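Local coordinates for protein agarase (Pseudoalteromonas fuliginea, PDB 6XJ9) that probably hydrolyses agarose, as an agarase of glycoside hydrolase family 50 from a marine bacterium, at residues 484-498 / 601-613. Numbering follows the deposited sequence.
Sequences ANETVSVVAKEVKNS and VVNAAMDKYLPNH
Tyr609 lays its ring over Ser489 as a knob in the hole formed by Asn485, Val488, Ser489 and Ala492. Ser489 CB stands almost straight above the ring in a CH-pi contact, 3.9 Å from the centroid of Tyr609, while Lys608 CG lies over the opposite face, so the phenol is sandwiched. With CG anti to its own carbonyl carbon (chi1 -66°), the ring is set against helix 484-495, where CE2 of Tyr609 comes 3.5 Å from Asn485 O. With an alanine here, the hole on that helix would probably be left unfilled, and Ser489 CB without its aromatic face.

Near Ala605 the two backbones come closest: Ala605 CB meets Val488 CG2 at 3.6 Å and also touches Asn485 OD1, and the small Ala605 lets the CA atoms of Asn485 and Ala605 approach to 4.9 Å. A water donates to both Asn485 OD1 and Val601 O. Val488 sends its other branch, CG1, anti to the backbone N, between Met606 SD, Tyr609 CB and Leu610 CD1. Leu610, just past the helix end, spreads its two methyls: CD1 against Val491 CG1, CD2 toward Val495 CG1.

Beyond the helices the contact turns polar. His613 NE2 donates a nearly straight bond (2.8 Å to Ser498 O, 173°), in the imidazole plane but above the carbonyl plane. Asn497 ND2 gives a weak bond to Asn612 OD1, their amides steeply inclined, while Asn497 OD1 is held by Tyr280, whose ring also packs edge-to-face with His613.

Met606 rests on Val504 of strand 501-506. The two helices run the same way at 40°, with Tyr609 of one as a knob in a hole of the other, consistent with neighbouring outer helices of the (beta/alpha)8-type barrel of GH50 enzymes.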
ATOM      1  N   ALA A 484      41.176 -19.701 -11.821  1.00 23.79           N
ATOM      2  CA  ALA A 484      39.797 -20.128 -12.041  1.00 23.08           C
ATOM      3  C   ALA A 484      39.543 -21.419 -11.268  1.00 22.47           C
ATOM      4  O   ALA A 484      38.591 -21.508 -10.495  1.00 21.29           O
ATOM      5  CB  ALA A 484      39.539 -20.326 -13.519  1.00 21.23           C
ATOM      6  N   ASN A 485      40.411 -22.413 -11.499  1.00 23.35           N
ATOM      7  CA  ASN A 485      40.331 -23.718 -10.850  1.00 24.60           C
ATOM      8  C   ASN A 485      40.280 -23.547  -9.336  1.00 24.38           C
ATOM      9  O   ASN A 485      39.401 -24.087  -8.678  1.00 25.45           O
ATOM     10  CB  ASN A 485      41.508 -24.617 -11.235  1.00 25.78           C
ATOM     11  CG  ASN A 485      41.328 -25.246 -12.598  1.00 29.01           C
ATOM     12  OD1 ASN A 485      40.199 -25.443 -13.041  1.00 28.24           O
ATOM     13  ND2 ASN A 485      42.430 -25.576 -13.258  1.00 28.60           N
ATOM     14  N   GLU A 486      41.219 -22.761  -8.800  1.00 27.42           N
ATOM     15  CA  GLU A 486      41.361 -22.556  -7.368  1.00 25.73           C
ATOM     16  C   GLU A 486      40.137 -21.845  -6.784  1.00 24.38           C
ATOM     17  O   GLU A 486      39.691 -22.183  -5.687  1.00 24.14           O
ATOM     18  CB  GLU A 486      42.654 -21.791  -7.088  1.00 28.99           C
ATOM     19  CG  GLU A 486      43.862 -22.711  -6.945  1.00 33.60           C
ATOM     20  CD  GLU A 486      45.247 -22.079  -6.986  1.00 34.42           C
ATOM     21  OE1 GLU A 486      46.220 -22.833  -7.247  1.00 35.01           O
ATOM     22  OE2 GLU A 486      45.362 -20.847  -6.770  1.00 33.70           O
ATOM     23  N   THR A 487      39.601 -20.848  -7.507  1.00 22.66           N
ATOM     24  CA  THR A 487      38.374 -20.183  -7.090  1.00 20.82           C
ATOM     25  C   THR A 487      37.238 -21.204  -6.997  1.00 20.32           C
ATOM     26  O   THR A 487      36.497 -21.249  -6.014  1.00 19.48           O
ATOM     27  CB  THR A 487      38.012 -19.046  -8.056  1.00 21.08           C
ATOM     28  OG1 THR A 487      39.131 -18.163  -8.081  1.00 20.66           O
ATOM     29  CG2 THR A 487      36.759 -18.289  -7.668  1.00 20.66           C
ATOM     30  N   VAL A 488      37.080 -22.028  -8.035  1.00 20.31           N
ATOM     31  CA  VAL A 488      35.904 -22.890  -8.064  1.00 20.15           C
ATOM     32  C   VAL A 488      36.041 -23.966  -6.988  1.00 20.69           C
ATOM     33  O   VAL A 488      35.050 -24.364  -6.368  1.00 20.71           O
ATOM     34  CB  VAL A 488      35.627 -23.461  -9.469  1.00 20.27           C
ATOM     35  CG1 VAL A 488      34.518 -24.514  -9.433  1.00 20.55           C
ATOM     36  CG2 VAL A 488      35.248 -22.344 -10.435  1.00 20.87           C
ATOM     37  N   SER A 489      37.282 -24.407  -6.762  1.00 21.23           N
ATOM     38  CA  SER A 489      37.605 -25.345  -5.696  1.00 22.69           C
ATOM     39  C   SER A 489      37.150 -24.826  -4.331  1.00 22.41           C
ATOM     40  O   SER A 489      36.600 -25.577  -3.530  1.00 24.52           O
ATOM     41  CB  SER A 489      39.079 -25.669  -5.688  1.00 23.37           C
ATOM     42  OG  SER A 489      39.317 -26.720  -4.765  1.00 25.30           O
ATOM     43  N   VAL A 490      37.373 -23.537  -4.063  1.00 22.19           N
ATOM     44  CA  VAL A 490      36.955 -22.958  -2.796  1.00 21.83           C
ATOM     45  C   VAL A 490      35.435 -23.043  -2.677  1.00 20.18           C
ATOM     46  O   VAL A 490      34.916 -23.406  -1.627  1.00 22.17           O
ATOM     47  CB  VAL A 490      37.444 -21.507  -2.620  1.00 21.48           C
ATOM     48  CG1 VAL A 490      36.713 -20.815  -1.480  1.00 21.96           C
ATOM     49  CG2 VAL A 490      38.944 -21.442  -2.379  1.00 24.80           C
ATOM     50  N   VAL A 491      34.727 -22.669  -3.745  1.00 18.24           N
ATOM     51  CA  VAL A 491      33.274 -22.767  -3.747  1.00 17.06           C
ATOM     52  C   VAL A 491      32.864 -24.205  -3.433  1.00 16.38           C
ATOM     53  O   VAL A 491      31.973 -24.421  -2.616  1.00 15.12           O
ATOM     54  CB  VAL A 491      32.663 -22.275  -5.077  1.00 16.17           C
ATOM     55  CG1 VAL A 491      31.150 -22.411  -5.089  1.00 14.63           C
ATOM     56  CG2 VAL A 491      33.061 -20.838  -5.360  1.00 15.17           C
ATOM     57  N   ALA A 492      33.519 -25.178  -4.084  1.00 16.07           N
ATOM     58  CA  ALA A 492      33.171 -26.585  -3.909  1.00 17.82           C
ATOM     59  C   ALA A 492      33.246 -26.991  -2.437  1.00 19.01           C
ATOM     60  O   ALA A 492      32.420 -27.758  -1.968  1.00 21.36           O
ATOM     61  CB  ALA A 492      34.079 -27.462  -4.748  1.00 16.44           C
ATOM     62  N   LYS A 493      34.236 -26.465  -1.711  1.00 20.51           N
ATOM     63  CA  LYS A 493      34.405 -26.808  -0.307  1.00 23.56           C
ATOM     64  C   LYS A 493      33.362 -26.120   0.572  1.00 22.73           C
ATOM     65  O   LYS A 493      33.110 -26.568   1.687  1.00 22.26           O
ATOM     66  CB  LYS A 493      35.831 -26.487   0.146  1.00 25.74           C
ATOM     67  CG  LYS A 493      36.858 -27.521  -0.283  1.00 29.15           C
ATOM     68  CD  LYS A 493      38.248 -26.954  -0.388  1.00 31.49           C
ATOM     69  CE  LYS A 493      39.190 -27.898  -1.103  1.00 31.90           C
ATOM     70  NZ  LYS A 493      39.322 -29.178  -0.372  1.00 38.42           N
ATOM     71  N   GLU A 494      32.746 -25.038   0.079  1.00 21.49           N
ATOM     72  CA  GLU A 494      31.707 -24.372   0.850  1.00 21.97           C
ATOM     73  C   GLU A 494      30.382 -25.089   0.654  1.00 21.02           C
ATOM     74  O   GLU A 494      29.588 -25.146   1.583  1.00 21.94           O
ATOM     75  CB  GLU A 494      31.472 -22.934   0.385  1.00 24.04           C
ATOM     76  CG  GLU A 494      32.692 -22.048   0.491  1.00 25.64           C
ATOM     77  CD  GLU A 494      32.410 -20.653  -0.025  1.00 28.94           C
ATOM     78  OE1 GLU A 494      31.956 -20.523  -1.186  1.00 31.84           O
ATOM     79  OE2 GLU A 494      32.618 -19.718   0.734  1.00 32.23           O
ATOM     80  N   VAL A 495      30.158 -25.608  -0.564  1.00 22.06           N
ATOM     81  CA  VAL A 495      28.866 -26.136  -0.979  1.00 21.58           C
ATOM     82  C   VAL A 495      28.774 -27.606  -0.558  1.00 23.36           C
ATOM     83  O   VAL A 495      27.687 -28.094  -0.254  1.00 24.92           O
ATOM     84  CB  VAL A 495      28.619 -25.945  -2.492  1.00 21.49           C
ATOM     85  CG1 VAL A 495      27.500 -26.841  -3.008  1.00 20.30           C
ATOM     86  CG2 VAL A 495      28.327 -24.486  -2.854  1.00 20.79           C
ATOM     87  N   LYS A 496      29.925 -28.293  -0.571  1.00 23.54           N
ATOM     88  CA  LYS A 496      30.068 -29.658  -0.081  1.00 24.93           C
ATOM     89  C   LYS A 496      29.061 -30.569  -0.782  1.00 23.65           C
ATOM     90  O   LYS A 496      28.527 -31.475  -0.151  1.00 26.44           O
ATOM     91  CB  LYS A 496      29.866 -29.716   1.440  1.00 25.28           C
ATOM     92  CG  LYS A 496      30.814 -28.848   2.240  1.00 26.85           C
ATOM     93  CD  LYS A 496      30.767 -29.062   3.736  1.00 31.60           C
ATOM     94  CE  LYS A 496      31.742 -28.147   4.449  1.00 32.64           C
ATOM     95  NZ  LYS A 496      32.497 -28.869   5.499  1.00 37.90           N
ATOM     96  N   ASN A 497      28.791 -30.274  -2.065  1.00 22.52           N
ATOM     97  CA  ASN A 497      27.976 -31.056  -2.993  1.00 23.61           C
ATOM     98  C   ASN A 497      26.497 -31.064  -2.601  1.00 23.20           C
ATOM     99  O   ASN A 497      25.730 -31.912  -3.071  1.00 23.98           O
ATOM    100  CB  ASN A 497      28.532 -32.469  -3.219  1.00 25.69           C
ATOM    101  CG  ASN A 497      28.159 -33.050  -4.566  1.00 26.65           C
ATOM    102  OD1 ASN A 497      27.470 -34.065  -4.646  1.00 27.25           O
ATOM    103  ND2 ASN A 497      28.606 -32.410  -5.631  1.00 28.65           N
ATOM    104  N   SER A 498      26.088 -30.102  -1.769  1.00 21.48           N
ATOM    105  CA  SER A 498      24.716 -30.032  -1.292  1.00 22.73           C
ATOM    106  C   SER A 498      23.729 -29.910  -2.449  1.00 22.95           C
ATOM    107  O   SER A 498      23.917 -29.068  -3.323  1.00 22.77           O
ATOM    108  CB  SER A 498      24.528 -28.891  -0.328  1.00 23.35           C
ATOM    109  OG  SER A 498      23.175 -28.836   0.088  1.00 21.37           O
ATOM    110  N   VAL A 601      37.176 -21.804 -19.706  1.00 16.66           N
ATOM    111  CA  VAL A 601      37.992 -22.002 -18.522  1.00 17.25           C
ATOM    112  C   VAL A 601      37.072 -22.153 -17.311  1.00 17.88           C
ATOM    113  O   VAL A 601      37.232 -23.083 -16.514  1.00 20.09           O
ATOM    114  CB  VAL A 601      39.039 -20.878 -18.349  1.00 16.90           C
ATOM    115  CG1 VAL A 601      39.631 -20.866 -16.958  1.00 17.22           C
ATOM    116  CG2 VAL A 601      40.153 -21.000 -19.384  1.00 17.89           C
ATOM    117  N   VAL A 602      36.079 -21.269 -17.182  1.00 16.23           N
ATOM    118  CA  VAL A 602      35.270 -21.328 -15.975  1.00 15.88           C
ATOM    119  C   VAL A 602      34.445 -22.613 -15.997  1.00 16.30           C
ATOM    120  O   VAL A 602      34.361 -23.337 -15.005  1.00 17.59           O
ATOM    121  CB  VAL A 602      34.426 -20.060 -15.762  1.00 15.17           C
ATOM    122  CG1 VAL A 602      33.532 -20.208 -14.537  1.00 14.98           C
ATOM    123  CG2 VAL A 602      35.312 -18.820 -15.631  1.00 15.35           C
ATOM    124  N   ASN A 603      33.897 -22.922 -17.170  1.00 17.08           N
ATOM    125  CA  ASN A 603      33.112 -24.132 -17.349  1.00 18.24           C
ATOM    126  C   ASN A 603      33.924 -25.385 -17.004  1.00 17.82           C
ATOM    127  O   ASN A 603      33.393 -26.319 -16.397  1.00 17.56           O
ATOM    128  CB  ASN A 603      32.547 -24.208 -18.770  1.00 18.55           C
ATOM    129  CG  ASN A 603      31.732 -25.462 -18.967  1.00 20.87           C
ATOM    130  OD1 ASN A 603      30.689 -25.611 -18.342  1.00 22.54           O
ATOM    131  ND2 ASN A 603      32.240 -26.387 -19.764  1.00 20.71           N
ATOM    132  N   ALA A 604      35.199 -25.434 -17.426  1.00 18.15           N
ATOM    133  CA  ALA A 604      36.014 -26.605 -17.117  1.00 18.64           C
ATOM    134  C   ALA A 604      36.311 -26.674 -15.620  1.00 19.08           C
ATOM    135  O   ALA A 604      36.416 -27.766 -15.067  1.00 20.49           O
ATOM    136  CB  ALA A 604      37.293 -26.626 -17.921  1.00 19.23           C
ATOM    137  N   ALA A 605      36.472 -25.519 -14.963  1.00 18.51           N
ATOM    138  CA  ALA A 605      36.657 -25.525 -13.517  1.00 18.31           C
ATOM    139  C   ALA A 605      35.415 -26.086 -12.817  1.00 17.73           C
ATOM    140  O   ALA A 605      35.501 -26.953 -11.934  1.00 17.62           O
ATOM    141  CB  ALA A 605      37.033 -24.141 -13.029  1.00 18.38           C
ATOM    142  N   MET A 606      34.248 -25.575 -13.220  1.00 17.51           N
ATOM    143  CA  MET A 606      32.979 -26.043 -12.696  1.00 17.91           C
ATOM    144  C   MET A 606      32.812 -27.549 -12.955  1.00 18.04           C
ATOM    145  O   MET A 606      32.321 -28.270 -12.101  1.00 16.73           O
ATOM    146  CB  MET A 606      31.823 -25.249 -13.313  1.00 18.65           C
ATOM    147  CG  MET A 606      31.660 -23.875 -12.676  1.00 17.21           C
ATOM    148  SD  MET A 606      31.017 -24.001 -10.992  1.00 19.83           S
ATOM    149  CE  MET A 606      29.446 -24.824 -11.277  1.00 17.82           C
ATOM    150  N   ASP A 607      33.252 -28.019 -14.128  1.00 19.65           N
ATOM    151  CA  ASP A 607      33.161 -29.423 -14.499  1.00 19.83           C
ATOM    152  C   ASP A 607      34.041 -30.286 -13.591  1.00 19.76           C
ATOM    153  O   ASP A 607      33.762 -31.471 -13.383  1.00 18.18           O
ATOM    154  CB  ASP A 607      33.524 -29.625 -15.970  1.00 21.48           C
ATOM    155  CG  ASP A 607      32.399 -29.338 -16.953  1.00 22.71           C
ATOM    156  OD1 ASP A 607      31.270 -29.071 -16.507  1.00 25.18           O
ATOM    157  OD2 ASP A 607      32.671 -29.368 -18.164  1.00 24.14           O
ATOM    158  N   LYS A 608      35.139 -29.715 -13.082  1.00 20.63           N
ATOM    159  CA  LYS A 608      36.022 -30.506 -12.237  1.00 21.19           C
ATOM    160  C   LYS A 608      35.459 -30.604 -10.812  1.00 21.08           C
ATOM    161  O   LYS A 608      35.347 -31.700 -10.256  1.00 20.27           O
ATOM    162  CB  LYS A 608      37.464 -29.998 -12.301  1.00 22.34           C
ATOM    163  CG  LYS A 608      38.458 -30.767 -11.432  1.00 24.88           C
ATOM    164  CD  LYS A 608      39.920 -30.529 -11.789  1.00 27.51           C
ATOM    165  CE  LYS A 608      40.848 -31.549 -11.151  1.00 29.25           C
ATOM    166  NZ  LYS A 608      40.812 -31.451  -9.672  1.00 34.88           N
ATOM    167  N   TYR A 609      35.041 -29.462 -10.258  1.00 18.99           N
ATOM    168  CA  TYR A 609      34.877 -29.327  -8.817  1.00 20.57           C
ATOM    169  C   TYR A 609      33.407 -29.387  -8.423  1.00 19.02           C
ATOM    170  O   TYR A 609      33.074 -29.921  -7.363  1.00 18.93           O
ATOM    171  CB  TYR A 609      35.579 -28.064  -8.296  1.00 20.75           C
ATOM    172  CG  TYR A 609      37.079 -28.126  -8.436  1.00 22.69           C
ATOM    173  CD1 TYR A 609      37.848 -28.923  -7.596  1.00 24.38           C
ATOM    174  CD2 TYR A 609      37.730 -27.419  -9.431  1.00 23.91           C
ATOM    175  CE1 TYR A 609      39.226 -28.996  -7.734  1.00 24.63           C
ATOM    176  CE2 TYR A 609      39.102 -27.495  -9.595  1.00 25.11           C
ATOM    177  CZ  TYR A 609      39.854 -28.275  -8.736  1.00 25.01           C
ATOM    178  OH  TYR A 609      41.207 -28.326  -8.904  1.00 23.66           O
ATOM    179  N   LEU A 610      32.539 -28.858  -9.295  1.00 17.71           N
ATOM    180  CA  LEU A 610      31.114 -28.821  -8.999  1.00 19.05           C
ATOM    181  C   LEU A 610      30.329 -29.414 -10.168  1.00 20.33           C
ATOM    182  O   LEU A 610      29.389 -28.796 -10.675  1.00 19.83           O
ATOM    183  CB  LEU A 610      30.720 -27.374  -8.677  1.00 18.50           C
ATOM    184  CG  LEU A 610      31.016 -26.967  -7.237  1.00 18.74           C
ATOM    185  CD1 LEU A 610      31.540 -25.541  -7.160  1.00 19.35           C
ATOM    186  CD2 LEU A 610      29.781 -27.134  -6.369  1.00 19.08           C
ATOM    187  N   PRO A 611      30.721 -30.628 -10.637  1.00 20.57           N
ATOM    188  CA  PRO A 611      30.168 -31.222 -11.856  1.00 19.84           C
ATOM    189  C   PRO A 611      28.667 -31.454 -11.813  1.00 19.38           C
ATOM    190  O   PRO A 611      28.039 -31.466 -12.864  1.00 18.94           O
ATOM    191  CB  PRO A 611      30.876 -32.586 -11.954  1.00 20.71           C
ATOM    192  CG  PRO A 611      31.314 -32.870 -10.530  1.00 20.25           C
ATOM    193  CD  PRO A 611      31.728 -31.504 -10.015  1.00 19.31           C
ATOM    194  N   ASN A 612      28.100 -31.597 -10.603  1.00 18.62           N
ATOM    195  CA  ASN A 612      26.701 -31.965 -10.474  1.00 19.67           C
ATOM    196  C   ASN A 612      25.818 -30.717 -10.466  1.00 20.34           C
ATOM    197  O   ASN A 612      24.598 -30.836 -10.463  1.00 19.15           O
ATOM    198  CB  ASN A 612      26.412 -32.842  -9.247  1.00 20.27           C
ATOM    199  CG  ASN A 612      27.247 -34.109  -9.182  1.00 20.70           C
ATOM    200  OD1 ASN A 612      27.748 -34.482  -8.117  1.00 21.31           O
ATOM    201  ND2 ASN A 612      27.429 -34.755 -10.318  1.00 18.74           N
ATOM    202  N   HIS A 613      26.440 -29.533 -10.458  1.00 20.89           N
ATOM    203  CA  HIS A 613      25.739 -28.289 -10.159  1.00 20.16           C
ATOM    204  C   HIS A 613      25.768 -27.353 -11.363  1.00 19.91           C
ATOM    205  O   HIS A 613      26.750 -27.322 -12.092  1.00 19.56           O
ATOM    206  CB  HIS A 613      26.415 -27.583  -8.985  1.00 19.32           C
ATOM    207  CG  HIS A 613      26.130 -28.245  -7.688  1.00 18.87           C
ATOM    208  ND1 HIS A 613      26.905 -29.289  -7.220  1.00 18.03           N
ATOM    209  CD2 HIS A 613      25.160 -28.033  -6.776  1.00 18.35           C
ATOM    210  CE1 HIS A 613      26.434 -29.690  -6.062  1.00 18.56           C
ATOM    211  NE2 HIS A 613      25.359 -28.939  -5.765  1.00 18.61           N
TER
HETATM  212  O   HOH W   1      39.811 -24.361 -16.081  1.00 23.54           O
HETATM  213  O   HOH W   2      31.391 -30.487  -5.292  1.00 35.69           O